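Local coordinates for protein gamma-D-glutamyl-L-lysine dipeptidyl-peptidase (Bacillus cereus ATCC 10987, PDB 3H41) that probably hydrolyses gamma-D-glutamyl-L-lysine bonds of murein peptides as an NlpC/P60 cysteine peptidase, releasing the dipeptide L-Ala-D-Glu during peptidoglycan degradation, at residues A[14-19]-A[102-107]; A[129-134]-A[160-165]. All blocks are in the same frame, centred on the assembly; numbering follows the deposited sequence.

Contact 1 (A[14-19]-A[102-107]); sequences SAATLW and EKQLTY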
ATOM      1  N   SER A  14       4.413  11.254  -1.216  1.00 12.33           N
ATOM      2  CA  SER A  14       3.464  10.367  -1.926  1.00 11.75           C
ATOM      3  C   SER A  14       3.439   8.986  -1.268  1.00 11.29           C
ATOM      4  O   SER A  14       2.370   8.445  -0.966  1.00 13.39           O
ATOM      5  CB  SER A  14       3.782  10.275  -3.402  1.00 13.70           C
ATOM      6  OG  SER A  14       5.122   9.831  -3.579  1.00 20.09           O
ATOM      7  N   ALA A  15       4.613   8.442  -1.006  1.00 11.01           N
ATOM      8  CA  ALA A  15       4.722   7.275  -0.158  1.00 12.19           C
ATOM      9  C   ALA A  15       6.044   7.274   0.631  1.00 10.57           C
ATOM     10  O   ALA A  15       7.132   7.571   0.078  1.00 12.63           O
ATOM     11  CB  ALA A  15       4.504   5.979  -0.950  1.00 10.59           C
ATOM     12  N   ALA A  16       5.911   7.064   1.944  1.00 10.37           N
ATOM     13  CA  ALA A  16       7.062   6.923   2.848  1.00 12.63           C
ATOM     14  C   ALA A  16       7.401   5.451   3.041  1.00 10.62           C
ATOM     15  O   ALA A  16       6.539   4.631   3.293  1.00 14.13           O
ATOM     16  CB  ALA A  16       6.801   7.557   4.200  1.00 11.84           C
ATOM     17  N   THR A  17       8.696   5.155   3.007  1.00 12.52           N
ATOM     18  CA  THR A  17       9.191   3.808   3.209  1.00 10.72           C
ATOM     19  C   THR A  17       9.723   3.731   4.631  1.00 12.40           C
ATOM     20  O   THR A  17      10.513   4.588   5.044  1.00 15.27           O
ATOM     21  CB  THR A  17      10.293   3.561   2.188  1.00 10.43           C
ATOM     22  OG1 THR A  17       9.716   3.686   0.879  1.00 13.16           O
ATOM     23  CG2 THR A  17      10.888   2.151   2.344  1.00 10.14           C
ATOM     24  N   LEU A  18       9.230   2.738   5.372  1.00 12.63           N
ATOM     25  CA  LEU A  18       9.621   2.519   6.737  1.00 10.94           C
ATOM     26  C   LEU A  18      10.667   1.392   6.834  1.00 13.22           C
ATOM     27  O   LEU A  18      10.515   0.314   6.246  1.00 14.25           O
ATOM     28  CB  LEU A  18       8.398   2.174   7.583  1.00 10.46           C
ATOM     29  CG  LEU A  18       7.575   3.410   8.030  1.00 15.57           C
ATOM     30  CD1 LEU A  18       6.883   4.068   6.854  1.00 19.00           C
ATOM     31  CD2 LEU A  18       6.568   2.937   9.093  1.00 16.52           C
ATOM     32  N   TRP A  19      11.701   1.663   7.609  1.00 11.04           N
ATOM     33  CA  TRP A  19      12.906   0.801   7.718  1.00 14.02           C
ATOM     34  C   TRP A  19      12.886   0.056   9.054  1.00 14.83           C
ATOM     35  O   TRP A  19      12.309   0.554  10.016  1.00 14.13           O
ATOM     36  CB  TRP A  19      14.190   1.651   7.576  1.00 16.17           C
ATOM     37  CG  TRP A  19      14.305   2.213   6.190  1.00 10.04           C
ATOM     38  CD1 TRP A  19      13.538   3.208   5.674  1.00 14.97           C
ATOM     39  CD2 TRP A  19      15.144   1.760   5.103  1.00 10.71           C
ATOM     40  NE1 TRP A  19      13.845   3.427   4.370  1.00 11.73           N
ATOM     41  CE2 TRP A  19      14.836   2.564   3.983  1.00 10.84           C
ATOM     42  CE3 TRP A  19      16.157   0.796   4.980  1.00 14.73           C
ATOM     43  CZ2 TRP A  19      15.479   2.413   2.734  1.00 12.65           C
ATOM     44  CZ3 TRP A  19      16.775   0.634   3.755  1.00 11.54           C
ATOM     45  CH2 TRP A  19      16.453   1.455   2.646  1.00 17.11           C
ATOM     46  N   GLU A 102      12.130  11.985   9.681  1.00 18.19           N
ATOM     47  CA  GLU A 102      11.182  12.957  10.240  1.00 18.98           C
ATOM     48  C   GLU A 102      10.701  13.981   9.214  1.00 17.88           C
ATOM     49  O   GLU A 102       9.565  14.455   9.279  1.00 15.35           O
ATOM     50  CB  GLU A 102      11.783  13.678  11.454  1.00 18.19           C
ATOM     51  CG  GLU A 102      10.681  14.399  12.235  1.00 26.73           C
ATOM     52  CD  GLU A 102      11.123  14.836  13.625  1.00 39.25           C
ATOM     53  OE1 GLU A 102      12.293  15.239  13.763  1.00 37.51           O
ATOM     54  OE2 GLU A 102      10.292  14.774  14.559  1.00 44.54           O
ATOM     55  N   LYS A 103      11.565  14.327   8.275  1.00 14.03           N
ATOM     56  CA  LYS A 103      11.233  15.303   7.262  1.00 18.68           C
ATOM     57  C   LYS A 103      10.157  14.867   6.284  1.00 18.15           C
ATOM     58  O   LYS A 103       9.685  15.703   5.507  1.00 15.22           O
ATOM     59  CB  LYS A 103      12.470  15.736   6.470  1.00 16.42           C
ATOM     60  CG  LYS A 103      13.146  14.641   5.646  1.00 28.62           C
ATOM     61  CD  LYS A 103      14.466  15.154   5.086  1.00 38.15           C
ATOM     62  CE  LYS A 103      15.132  14.167   4.160  1.00 39.23           C
ATOM     63  NZ  LYS A 103      16.465  14.677   3.667  1.00 39.75           N
ATOM     64  N   GLN A 104       9.765  13.594   6.354  1.00 14.33           N
ATOM     65  CA  GLN A 104       8.665  13.072   5.552  1.00 15.53           C
ATOM     66  C   GLN A 104       7.313  13.102   6.267  1.00 14.61           C
ATOM     67  O   GLN A 104       6.333  12.581   5.734  1.00 15.48           O
ATOM     68  CB  GLN A 104       8.988  11.643   5.092  1.00 11.53           C
ATOM     69  CG  GLN A 104      10.082  11.613   4.026  1.00 11.35           C
ATOM     70  CD  GLN A 104      10.268  10.210   3.478  1.00 10.76           C
ATOM     71  OE1 GLN A 104      10.045   9.242   4.196  1.00 15.24           O
ATOM     72  NE2 GLN A 104      10.667  10.103   2.213  1.00  9.99           N
ATOM     73  N   LEU A 105       7.276  13.716   7.457  1.00 15.07           N
ATOM     74  CA  LEU A 105       6.056  13.825   8.278  1.00 13.17           C
ATOM     75  C   LEU A 105       5.660  15.294   8.337  1.00 15.50           C
ATOM     76  O   LEU A 105       6.497  16.186   8.174  1.00 15.03           O
ATOM     77  CB  LEU A 105       6.299  13.330   9.704  1.00 15.75           C
ATOM     78  CG  LEU A 105       6.515  11.846   9.900  1.00 17.65           C
ATOM     79  CD1 LEU A 105       6.777  11.574  11.383  1.00 19.63           C
ATOM     80  CD2 LEU A 105       5.321  11.017   9.377  1.00 15.27           C
ATOM     81  N   THR A 106       4.370  15.549   8.557  1.00 17.30           N
ATOM     82  CA  THR A 106       3.932  16.899   8.801  1.00 18.88           C
ATOM     83  C   THR A 106       2.783  16.867   9.813  1.00 18.59           C
ATOM     84  O   THR A 106       2.306  15.791  10.241  1.00 15.52           O
ATOM     85  CB  THR A 106       3.511  17.598   7.489  1.00 18.91           C
ATOM     86  OG1 THR A 106       3.297  18.990   7.748  1.00 28.47           O
ATOM     87  CG2 THR A 106       2.274  16.981   6.899  1.00 22.55           C
ATOM     88  N   TYR A 107       2.357  18.057  10.228  1.00 19.70           N
ATOM     89  CA  TYR A 107       1.127  18.179  11.023  1.00 18.57           C
ATOM     90  C   TYR A 107       0.478  19.502  10.660  1.00 18.80           C
ATOM     91  O   TYR A 107       1.135  20.531  10.694  1.00 21.12           O
ATOM     92  CB  TYR A 107       1.408  18.152  12.533  1.00 17.45           C
ATOM     93  CG  TYR A 107       0.113  18.172  13.353  1.00 15.77           C
ATOM     94  CD1 TYR A 107      -0.526  19.382  13.661  1.00 26.37           C
ATOM     95  CD2 TYR A 107      -0.514  16.998  13.722  1.00 23.42           C
ATOM     96  CE1 TYR A 107      -1.720  19.407  14.384  1.00 20.63           C
ATOM     97  CE2 TYR A 107      -1.713  17.006  14.430  1.00 23.15           C
ATOM     98  CZ  TYR A 107      -2.309  18.211  14.750  1.00 28.05           C
ATOM     99  OH  TYR A 107      -3.500  18.221  15.444  1.00 26.96           O
TER
HETATM  100  O   HOH W   1      11.032   6.865   3.621  1.00 10.84           O
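A16, on strand 15-19, faces Q104, the last residue of a short 3-10 turn, with their CA atoms 6.9 Å apart, too far for these backbones to pair as a sheet. The turn is closed by a bond from L105 N to E102 O (3.0 Å), after which the chain enters strand 105-106; strand 15-19 pairs instead with strand 60-65, A16 bonding to A64. The gap is bridged by one long side chain. Q104 sets its CG opposite its own carbonyl carbon (chi1 -71°) and then runs extended (chi2 -174°), which carries the amide across to the strand. Its OE1 comes to rest 3.7 Å from A16 CB, a van der Waals contact with the methyl group that points back toward the turn. A water lies 2.6 Å from Q104 OE1 and 2.7 Å from T17 O and can donate to either, though acceptors within its reach outnumber its protons. T17 turns its own hydroxyl to Q63, and its side chain lies about 9 Å from the bound alanine. The other end of the amide, NE2, is gripped by the carbonyl oxygens of S32 and T34; a flipped amide would probably bring OE1 against them. The buried glutamine amide is thus the polar link between the turn, the 32-34 region and strand 15-19.

Contact 2 (A[129-134]-A[160-165]); sequences LYINPS and VLLPNG. With PO4 (phosphate ion), chain D.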
ATOM      1  N   LEU A 129      -1.616  15.167  -8.836  1.00 13.76           N
ATOM      2  CA  LEU A 129      -2.281  16.250  -8.091  1.00 15.12           C
ATOM      3  C   LEU A 129      -1.588  17.546  -8.428  1.00 14.19           C
ATOM      4  O   LEU A 129      -0.343  17.584  -8.443  1.00 18.59           O
ATOM      5  CB  LEU A 129      -2.140  16.031  -6.581  1.00 13.76           C
ATOM      6  CG  LEU A 129      -3.063  15.065  -5.895  1.00 26.81           C
ATOM      7  CD1 LEU A 129      -2.717  15.008  -4.436  1.00 22.27           C
ATOM      8  CD2 LEU A 129      -4.469  15.544  -6.087  1.00 33.19           C
ATOM      9  N   TYR A 130      -2.370  18.604  -8.667  1.00 12.89           N
ATOM     10  CA  TYR A 130      -1.851  19.949  -8.986  1.00 12.02           C
ATOM     11  C   TYR A 130      -2.108  20.865  -7.814  1.00 11.05           C
ATOM     12  O   TYR A 130      -3.251  21.042  -7.427  1.00 12.60           O
ATOM     13  CB  TYR A 130      -2.518  20.544 -10.245  1.00 10.78           C
ATOM     14  CG  TYR A 130      -2.379  19.580 -11.410  1.00 11.92           C
ATOM     15  CD1 TYR A 130      -1.186  19.506 -12.134  1.00  9.25           C
ATOM     16  CD2 TYR A 130      -3.396  18.705 -11.737  1.00 14.62           C
ATOM     17  CE1 TYR A 130      -1.034  18.602 -13.164  1.00  9.89           C
ATOM     18  CE2 TYR A 130      -3.230  17.759 -12.765  1.00 13.22           C
ATOM     19  CZ  TYR A 130      -2.040  17.732 -13.470  1.00  9.95           C
ATOM     20  OH  TYR A 130      -1.824  16.841 -14.491  1.00 10.81           O
ATOM     21  N   ILE A 131      -1.050  21.419  -7.241  1.00 13.27           N
ATOM     22  CA  ILE A 131      -1.178  22.273  -6.056  1.00 12.40           C
ATOM     23  C   ILE A 131      -1.598  23.642  -6.594  1.00 14.36           C
ATOM     24  O   ILE A 131      -0.974  24.190  -7.504  1.00 13.34           O
ATOM     25  CB  ILE A 131       0.108  22.352  -5.232  1.00 14.79           C
ATOM     26  CG1 ILE A 131       0.610  20.928  -4.882  1.00 15.58           C
ATOM     27  CG2 ILE A 131      -0.102  23.170  -3.908  1.00 14.94           C
ATOM     28  CD1 ILE A 131       1.756  20.887  -3.814  1.00 13.41           C
ATOM     29  N   ASN A 132      -2.714  24.140  -6.049  1.00 16.02           N
ATOM     30  CA  ASN A 132      -3.319  25.381  -6.475  1.00 17.78           C
ATOM     31  C   ASN A 132      -4.120  25.998  -5.327  1.00 16.61           C
ATOM     32  O   ASN A 132      -5.165  25.468  -4.933  1.00 15.91           O
ATOM     33  CB  ASN A 132      -4.211  25.170  -7.709  1.00 15.81           C
ATOM     34  CG  ASN A 132      -4.544  26.458  -8.391  1.00 20.26           C
ATOM     35  OD1 ASN A 132      -4.794  27.468  -7.727  1.00 16.85           O
ATOM     36  ND2 ASN A 132      -4.504  26.463  -9.725  1.00 16.47           N
ATOM     37  N   PRO A 133      -3.658  27.138  -4.806  1.00 17.90           N
ATOM     38  CA  PRO A 133      -2.494  27.937  -5.209  1.00 18.18           C
ATOM     39  C   PRO A 133      -1.152  27.351  -4.777  1.00 15.33           C
ATOM     40  O   PRO A 133      -1.059  26.734  -3.725  1.00 13.48           O
ATOM     41  CB  PRO A 133      -2.719  29.285  -4.489  1.00 18.57           C
ATOM     42  CG  PRO A 133      -3.560  28.918  -3.294  1.00 18.95           C
ATOM     43  CD  PRO A 133      -4.466  27.821  -3.767  1.00 17.32           C
ATOM     44  N   SER A 134      -0.124  27.637  -5.580  1.00 14.07           N
ATOM     45  CA  SER A 134       1.215  27.201  -5.317  1.00 15.71           C
ATOM     46  C   SER A 134       2.159  28.231  -5.917  1.00 14.90           C
ATOM     47  O   SER A 134       2.131  28.490  -7.110  1.00 16.28           O
ATOM     48  CB  SER A 134       1.503  25.816  -5.916  1.00 17.17           C
ATOM     49  OG  SER A 134       2.906  25.556  -5.875  1.00 17.94           O
ATOM     50  N   VAL A 160      -8.920  19.028  -3.169  1.00  9.67           N
ATOM     51  CA  VAL A 160      -8.652  18.361  -1.924  1.00  9.99           C
ATOM     52  C   VAL A 160      -7.637  19.122  -1.073  1.00 12.13           C
ATOM     53  O   VAL A 160      -6.887  19.969  -1.569  1.00 11.15           O
ATOM     54  CB  VAL A 160      -8.092  16.914  -2.193  1.00  9.64           C
ATOM     55  CG1 VAL A 160      -9.114  16.088  -2.952  1.00 12.68           C
ATOM     56  CG2 VAL A 160      -6.750  17.017  -2.970  1.00 15.48           C
ATOM     57  N   LEU A 161      -7.571  18.772   0.193  1.00 10.92           N
ATOM     58  CA  LEU A 161      -6.609  19.338   1.129  1.00 11.63           C
ATOM     59  C   LEU A 161      -5.421  18.368   1.356  1.00 11.72           C
ATOM     60  O   LEU A 161      -5.626  17.195   1.631  1.00 14.72           O
ATOM     61  CB  LEU A 161      -7.294  19.597   2.479  1.00 13.85           C
ATOM     62  CG  LEU A 161      -6.451  20.363   3.506  1.00 16.45           C
ATOM     63  CD1 LEU A 161      -6.200  21.814   3.068  1.00 18.56           C
ATOM     64  CD2 LEU A 161      -7.092  20.305   4.886  1.00 16.72           C
ATOM     65  N   LEU A 162      -4.216  18.872   1.180  1.00 12.97           N
ATOM     66  CA  LEU A 162      -2.970  18.133   1.430  1.00 13.60           C
ATOM     67  C   LEU A 162      -2.589  18.149   2.930  1.00 13.88           C
ATOM     68  O   LEU A 162      -2.977  19.045   3.675  1.00 12.75           O
ATOM     69  CB  LEU A 162      -1.822  18.736   0.625  1.00 13.35           C
ATOM     70  CG  LEU A 162      -2.078  18.706  -0.868  1.00 15.89           C
ATOM     71  CD1 LEU A 162      -0.894  19.318  -1.586  1.00 11.04           C
ATOM     72  CD2 LEU A 162      -2.362  17.273  -1.320  1.00 19.56           C
ATOM     73  N   PRO A 163      -1.811  17.154   3.373  1.00 13.70           N
ATOM     74  CA  PRO A 163      -1.466  17.077   4.802  1.00 15.21           C
ATOM     75  C   PRO A 163      -0.671  18.289   5.316  1.00 17.03           C
ATOM     76  O   PRO A 163      -0.651  18.544   6.518  1.00 17.89           O
ATOM     77  CB  PRO A 163      -0.630  15.780   4.910  1.00 14.70           C
ATOM     78  CG  PRO A 163      -0.584  15.172   3.606  1.00 15.81           C
ATOM     79  CD  PRO A 163      -1.443  15.933   2.638  1.00 12.31           C
ATOM     80  N   ASN A 164      -0.006  19.011   4.423  1.00 16.93           N
ATOM     81  CA  ASN A 164       0.689  20.210   4.830  1.00 14.62           C
ATOM     82  C   ASN A 164      -0.213  21.451   4.877  1.00 13.83           C
ATOM     83  O   ASN A 164       0.276  22.549   5.148  1.00 15.31           O
ATOM     84  CB  ASN A 164       1.912  20.461   3.965  1.00 15.47           C
ATOM     85  CG  ASN A 164       1.566  20.884   2.552  1.00 14.66           C
ATOM     86  OD1 ASN A 164       0.402  20.867   2.150  1.00 17.64           O
ATOM     87  ND2 ASN A 164       2.578  21.280   1.798  1.00 21.54           N
ATOM     88  N   GLY A 165      -1.507  21.277   4.638  1.00 14.85           N
ATOM     89  CA  GLY A 165      -2.454  22.421   4.594  1.00 17.13           C
ATOM     90  C   GLY A 165      -2.610  23.129   3.258  1.00 16.76           C
ATOM     91  O   GLY A 165      -3.463  24.023   3.138  1.00 15.81           O
TER
HETATM   92  P   PO4 D   1       4.796  26.034  -2.771  1.00 28.72           P
HETATM   93  O1  PO4 D   1       4.200  27.089  -1.872  1.00 36.80           O
HETATM   94  O2  PO4 D   1       5.612  26.739  -3.872  1.00 20.58           O
HETATM   95  O3  PO4 D   1       5.723  25.197  -1.914  1.00 30.17           O
HETATM   96  O4  PO4 D   1       3.723  25.191  -3.382  1.00 18.42           O
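L129 and L162 both place CG opposite their carbonyl carbon, with chi1 -81° and -60°, and both extend fully beyond it, which brings their terminal methyls together, the two side chains lying antiparallel, side by side. There L129 CD1 rests 3.9 Å from L162 CD2. The second methyl of L129, CD2, meets V160 CG2 at 4.1 Å, with the two side chains roughly perpendicular. I131 supplies the third contact: its ethyl arm follows the same first torsion (chi1 -53°) and lays CD1 3.8 Å from L162 CD1. L162 is therefore held between two residues of one strand, one methyl to each. It also opens a type I turn, closed by G165 N to L162 O at 2.8 Å, whose glycine adopts a positive phi. Beyond the strand, past a cis peptide before P133, S134 OG donates to phosphate O4 (2.6 Å), an ion probably from the crystallisation liquor that also binds K136 N, K138 NZ and Q166 NE2. In the antiparallel sheet, strand 167-171 runs between 126-131 and 157-161, so the leucines meet across an intervening strand, over A168 and L170. L148 of strand 147-153 packs against L129, V160, L162 and P163 as part of this apolar core, and L161 and P163 also touch helix 109-113.

Overall arrangement
Contact 1 closes before contact 2 opens along the chain, and their centres lie about 17 Å apart. Contact 1 ties the N-terminal strand 15-19 to the end of the first SH3-like region, near the substrate pocket; contact 2 lies wholly within the second SH3-like region, away from the annotated sites. Contact 1 spans two sheets, whereas contact 2 lies within the seven-stranded one, yet they touch: T106 CG2 of segment 102-107 packs 3.3 Å from P163 O of the turn in segment 160-165. Helix 109-113 follows contact 1 directly and connects it to the region of contact 2. Together with P163 on L66 and N164 on D12, this forms part of the junction between the two SH3-like regions.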